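Local coordinates for 2-oxoglutarate-dependent dioxygenase DAO (PDB 6KUN), which probably oxidises the auxin indole-3-acetic acid irreversibly to inactive 2-oxoindole-3-acetic acid, using iron(II) and 2-oxoglutarate, and so helps keep auxin levels in balance, at residues D69-S74 with P97-A102; S74-P79 with L85-G90. All coordinates share one frame; numbering follows the deposited sequence.

Contact 1: residues D69-S74 with P97-A102; sequences DIIPGS and PADVDA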
loop_
_atom_site.group_PDB
_atom_site.type_symbol
_atom_site.label_atom_id
_atom_site.label_comp_id
_atom_site.label_asym_id
_atom_site.label_seq_id
_atom_site.Cartn_x
_atom_site.Cartn_y
_atom_site.Cartn_z
ATOM N N ASP B 69 4.375 -21.606 -20.347
ATOM C CA ASP B 69 4.117 -21.801 -21.768
ATOM C C ASP B 69 2.626 -21.835 -22.084
ATOM O O ASP B 69 2.179 -22.524 -23.005
ATOM C CB ASP B 69 4.816 -23.074 -22.253
ATOM C CG ASP B 69 6.322 -23.065 -21.945
ATOM O OD1 ASP B 69 7.041 -22.161 -22.441
ATOM O OD2 ASP B 69 6.777 -23.952 -21.182
ATOM N N ILE B 70 1.810 -21.039 -21.391
ATOM C CA ILE B 70 0.370 -21.140 -21.626
ATOM C C ILE B 70 0.007 -20.507 -22.952
ATOM O O ILE B 70 -0.999 -20.889 -23.570
ATOM C CB ILE B 70 -0.448 -20.551 -20.456
ATOM C CG1 ILE B 70 0.061 -19.178 -20.037
ATOM C CG2 ILE B 70 -0.462 -21.545 -19.281
ATOM C CD1 ILE B 70 -0.811 -18.500 -18.940
ATOM N N ILE B 71 0.772 -19.513 -23.403
ATOM C CA ILE B 71 0.775 -19.122 -24.820
ATOM C C ILE B 71 2.221 -19.074 -25.285
ATOM O O ILE B 71 3.147 -18.950 -24.471
ATOM C CB ILE B 71 0.092 -17.757 -25.084
ATOM C CG1 ILE B 71 0.857 -16.622 -24.422
ATOM C CG2 ILE B 71 -1.327 -17.736 -24.585
ATOM C CD1 ILE B 71 0.323 -15.258 -24.754
ATOM N N PRO B 72 2.448 -19.189 -26.575
ATOM C CA PRO B 72 3.810 -19.452 -27.047
ATOM C C PRO B 72 4.793 -18.436 -26.514
ATOM O O PRO B 72 4.605 -17.233 -26.706
ATOM C CB PRO B 72 3.668 -19.366 -28.572
ATOM C CG PRO B 72 2.251 -19.710 -28.816
ATOM C CD PRO B 72 1.503 -19.053 -27.691
ATOM N N GLY B 73 5.799 -18.911 -25.778
ATOM C CA GLY B 73 6.822 -18.050 -25.210
ATOM C C GLY B 73 6.469 -17.351 -23.916
ATOM O O GLY B 73 7.321 -16.652 -23.369
ATOM N N SER B 74 5.251 -17.497 -23.396
ATOM C CA SER B 74 4.817 -16.683 -22.271
ATOM C C SER B 74 4.220 -17.573 -21.191
ATOM O O SER B 74 3.724 -18.660 -21.452
ATOM C CB SER B 74 3.788 -15.648 -22.711
ATOM O OG SER B 74 4.374 -14.625 -23.499
ATOM N N PRO B 97 -4.527 -7.800 -28.280
ATOM C CA PRO B 97 -5.663 -8.260 -27.485
ATOM C C PRO B 97 -5.836 -9.764 -27.478
ATOM O O PRO B 97 -6.242 -10.325 -26.461
ATOM C CB PRO B 97 -6.872 -7.577 -28.148
ATOM C CG PRO B 97 -6.325 -6.590 -29.124
ATOM C CD PRO B 97 -4.839 -6.561 -29.019
ATOM N N ALA B 98 -5.542 -10.431 -28.594
ATOM C CA ALA B 98 -5.753 -11.868 -28.670
ATOM C C ALA B 98 -4.827 -12.630 -27.722
ATOM O O ALA B 98 -5.244 -13.627 -27.107
ATOM C CB ALA B 98 -5.565 -12.311 -30.120
ATOM N N ASP B 99 -3.578 -12.146 -27.568
ATOM C CA ASP B 99 -2.600 -12.752 -26.671
ATOM C C ASP B 99 -2.963 -12.514 -25.208
ATOM O O ASP B 99 -2.726 -13.374 -24.344
ATOM C CB ASP B 99 -1.195 -12.154 -26.888
ATOM C CG ASP B 99 -0.532 -12.581 -28.197
ATOM O OD1 ASP B 99 -1.122 -13.384 -28.916
ATOM O OD2 ASP B 99 0.593 -12.095 -28.499
ATOM N N VAL B 100 -3.405 -11.292 -24.894
ATOM C CA VAL B 100 -3.797 -10.961 -23.535
ATOM C C VAL B 100 -5.016 -11.786 -23.135
ATOM O O VAL B 100 -5.092 -12.317 -22.027
ATOM C CB VAL B 100 -4.072 -9.445 -23.411
ATOM C CG1 VAL B 100 -4.687 -9.145 -22.059
ATOM C CG2 VAL B 100 -2.781 -8.607 -23.634
ATOM N N ASP B 101 -6.001 -11.881 -24.026
ATOM C CA ASP B 101 -7.184 -12.689 -23.742
ATOM C C ASP B 101 -6.805 -14.144 -23.447
ATOM O O ASP B 101 -7.233 -14.724 -22.437
ATOM C CB ASP B 101 -8.142 -12.587 -24.924
ATOM C CG ASP B 101 -8.655 -11.177 -25.154
ATOM O OD1 ASP B 101 -8.398 -10.278 -24.323
ATOM O OD2 ASP B 101 -9.320 -10.961 -26.191
ATOM N N ALA B 102 -5.978 -14.748 -24.306
ATOM C CA ALA B 102 -5.669 -16.175 -24.171
ATOM C C ALA B 102 -4.787 -16.445 -22.970
ATOM O O ALA B 102 -4.939 -17.472 -22.293
ATOM C CB ALA B 102 -5.004 -16.683 -25.453
#
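I71 meets D99 and A102 through two different branches, a small example of how one beta-branched side chain can anchor a loop on a helix. The delta methyl CD1 reaches the backbone of the first helical turn, coming to 3.6 Å from D99 O, and passes D99 CB at 4.1 Å. The other branch, the methyl CG2, lies 3.9 Å from A102 CB, three residues further along the helix and so on nearly the same side of it. The first torsion explains this division of labour: with chi1 at 65°, CG1 is wedged between the backbone N and the carbonyl carbon, while CG2 is anti to that carbon. The I71 and D99 side chains cross at about a right angle, and D99 contributes its CB, while its OD2 is hydrogen-bonded to D93 N just ahead of the helix. The CA atoms of I71 and A102 are the nearest pair across the contact, 7.1 Å apart. The loop itself is folded by a type II beta turn from I71 to S74, closed by S74 N to I71 O at 2.8 Å, with G73 at positive phi. Side-chain packing thus seats the loop between helix 61-66 and strand 75-77 against helix 97-106; farther along that helix F103 and R106 also touch I71, and R106 NH1 bonds to I70 O.

Contact 2: residues S74-P79 with L85-G90; sequences SGYVPP and LYEAFG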
loop_
_atom_site.group_PDB
_atom_site.type_symbol
_atom_site.label_atom_id
_atom_site.label_comp_id
_atom_site.label_asym_id
_atom_site.label_seq_id
_atom_site.Cartn_x
_atom_site.Cartn_y
_atom_site.Cartn_z
ATOM N N SER B 74 5.251 -17.497 -23.396
ATOM C CA SER B 74 4.817 -16.683 -22.271
ATOM C C SER B 74 4.220 -17.573 -21.191
ATOM O O SER B 74 3.724 -18.660 -21.452
ATOM C CB SER B 74 3.788 -15.648 -22.711
ATOM O OG SER B 74 4.374 -14.625 -23.499
ATOM N N GLY B 75 4.265 -17.070 -19.959
ATOM C CA GLY B 75 3.793 -17.821 -18.813
ATOM C C GLY B 75 4.749 -17.705 -17.667
ATOM O O GLY B 75 5.570 -16.803 -17.605
ATOM N N TYR B 76 4.635 -18.632 -16.735
ATOM C CA TYR B 76 5.510 -18.635 -15.574
ATOM C C TYR B 76 6.937 -19.043 -15.946
ATOM O O TYR B 76 7.166 -19.839 -16.853
ATOM C CB TYR B 76 4.934 -19.596 -14.524
ATOM C CG TYR B 76 5.769 -19.729 -13.291
ATOM C CD1 TYR B 76 5.771 -18.743 -12.330
ATOM C CD2 TYR B 76 6.547 -20.840 -13.077
ATOM C CE1 TYR B 76 6.531 -18.857 -11.192
ATOM C CE2 TYR B 76 7.313 -20.970 -11.941
ATOM C CZ TYR B 76 7.308 -19.995 -11.015
ATOM O OH TYR B 76 8.081 -20.112 -9.888
ATOM N N VAL B 77 7.906 -18.477 -15.221
ATOM C CA VAL B 77 9.319 -18.780 -15.399
ATOM C C VAL B 77 9.903 -19.011 -14.004
ATOM O O VAL B 77 9.838 -18.111 -13.153
ATOM C CB VAL B 77 10.092 -17.679 -16.136
ATOM C CG1 VAL B 77 11.431 -18.216 -16.671
ATOM C CG2 VAL B 77 9.281 -17.124 -17.308
ATOM N N PRO B 78 10.404 -20.200 -13.703
ATOM C CA PRO B 78 10.898 -20.472 -12.354
ATOM C C PRO B 78 12.295 -19.920 -12.159
ATOM O O PRO B 78 12.955 -19.509 -13.122
ATOM C CB PRO B 78 10.902 -22.010 -12.283
ATOM C CG PRO B 78 11.189 -22.403 -13.671
ATOM C CD PRO B 78 10.436 -21.414 -14.542
ATOM N N PRO B 79 12.783 -19.911 -10.921
ATOM C CA PRO B 79 14.171 -19.542 -10.619
ATOM C C PRO B 79 15.162 -20.654 -10.974
ATOM O O PRO B 79 15.967 -20.479 -11.898
ATOM C CB PRO B 79 14.130 -19.254 -9.112
ATOM C CG PRO B 79 12.965 -19.998 -8.592
ATOM C CD PRO B 79 11.976 -20.160 -9.705
ATOM N N LEU B 85 16.894 -16.307 -7.084
ATOM C CA LEU B 85 15.891 -15.838 -6.204
ATOM C C LEU B 85 14.705 -15.202 -6.984
ATOM O O LEU B 85 13.774 -14.722 -6.400
ATOM C CB LEU B 85 16.483 -14.855 -5.222
ATOM C CG LEU B 85 17.578 -15.190 -4.202
ATOM C CD1 LEU B 85 17.762 -14.034 -3.251
ATOM C CD2 LEU B 85 17.344 -16.469 -3.447
ATOM N N TYR B 86 14.776 -15.227 -8.305
ATOM C CA TYR B 86 13.851 -14.530 -9.188
ATOM C C TYR B 86 12.882 -15.508 -9.830
ATOM O O TYR B 86 13.290 -16.572 -10.298
ATOM C CB TYR B 86 14.631 -13.770 -10.260
ATOM C CG TYR B 86 13.785 -13.113 -11.331
ATOM C CD1 TYR B 86 12.955 -12.038 -11.028
ATOM C CD2 TYR B 86 13.823 -13.551 -12.641
ATOM C CE1 TYR B 86 12.189 -11.432 -11.993
ATOM C CE2 TYR B 86 13.053 -12.938 -13.626
ATOM C CZ TYR B 86 12.238 -11.878 -13.286
ATOM O OH TYR B 86 11.464 -11.243 -14.222
ATOM N N GLU B 87 11.596 -15.162 -9.806
ATOM C CA GLU B 87 10.567 -15.882 -10.547
ATOM C C GLU B 87 9.604 -14.849 -11.115
ATOM O O GLU B 87 9.543 -13.709 -10.650
ATOM C CB GLU B 87 9.850 -16.925 -9.682
ATOM C CG GLU B 87 8.894 -16.374 -8.648
ATOM C CD GLU B 87 8.429 -17.448 -7.661
ATOM O OE1 GLU B 87 8.783 -17.337 -6.463
ATOM O OE2 GLU B 87 7.714 -18.409 -8.070
ATOM N N ALA B 88 8.868 -15.246 -12.139
ATOM C CA ALA B 88 8.078 -14.253 -12.833
ATOM C C ALA B 88 7.019 -14.906 -13.698
ATOM O O ALA B 88 7.055 -16.109 -13.970
ATOM C CB ALA B 88 8.967 -13.354 -13.701
ATOM N N PHE B 89 6.058 -14.069 -14.101
ATOM C CA PHE B 89 5.062 -14.372 -15.120
ATOM C C PHE B 89 5.216 -13.313 -16.188
ATOM O O PHE B 89 5.174 -12.112 -15.866
ATOM C CB PHE B 89 3.619 -14.304 -14.573
ATOM C CG PHE B 89 3.279 -15.360 -13.569
ATOM C CD1 PHE B 89 3.630 -15.218 -12.236
ATOM C CD2 PHE B 89 2.512 -16.460 -13.950
ATOM C CE1 PHE B 89 3.262 -16.177 -11.290
ATOM C CE2 PHE B 89 2.141 -17.427 -13.024
ATOM C CZ PHE B 89 2.505 -17.293 -11.700
ATOM N N GLY B 90 5.414 -13.732 -17.428
ATOM C CA GLY B 90 5.561 -12.820 -18.543
ATOM C C GLY B 90 4.545 -13.081 -19.632
ATOM O O GLY B 90 4.158 -14.235 -19.879
#
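Y76 and F89 face each other as a non-hydrogen-bonded pair in an antiparallel beta hairpin, with hydrogen-bonded pairs on either side of them, G75 with G90 and V77 with A88. Strand 75-77 is an outermost strand of the main sheet within this chain, and strand 86-92 links it to strand 151-158. Of the four backbone bonds, G75 N to G90 O and V77 N to A88 O both measure 2.8 Å. G75 N lies in the carbonyl plane of G90 O, whereas G90 N comes to G75 O from 39° out of its plane.

Aromatic packing comes next. The Y76 ring presents its edge to the F89 face, with planes at 60° and centroids 5.1 Å apart; Y76 CD1 stands 3.6 Å above the F89 ring plane, offset toward its rim. Having CG anti to the backbone N (chi1 178°) carries the tyrosine ring along the hairpin toward E87.

Beside the unmodelled connection, P79 CB rests 3.1 Å from Y86 O, and the proline lies alongside E87.

The polar contact is a short hydrogen bond, Y76 OH donating to E87 OE2 at 2.5 Å. E87 OE2 lies at the edge of the Y76 ring, in its plane, yet Y76 OH reaches OE2 from above the carboxylate plane. K64 makes a salt bridge to the same OE2, and R157 to OE1. With two cationic partners, the buried E87 carboxylate is probably held ionised, which would strengthen the bond from Y76.

Overall arrangement
Contact 2 falls between the two segments of contact 1 along the chain; their centres are 15 Å apart. S74 belongs to both: it ends the turn of contact 1 and leads into the hairpin of contact 2, and its OG bonds to C92 N on the partner strand. I70 CG1 also packs on G75 CA, 4.2 Å away. Beyond the hairpin, strand 86-92 runs on toward helix 97-106. Contact 2 lies nearer the active site: the Y86 side chain is about 8 Å from bound indole-3-acetic acid, whereas that of I71 is about 14 Å from it. Y86 is also about 5 Å from bound 2-oxoglutarate, and its OH is hydrogen-bonded to N156 of that ligand's pocket.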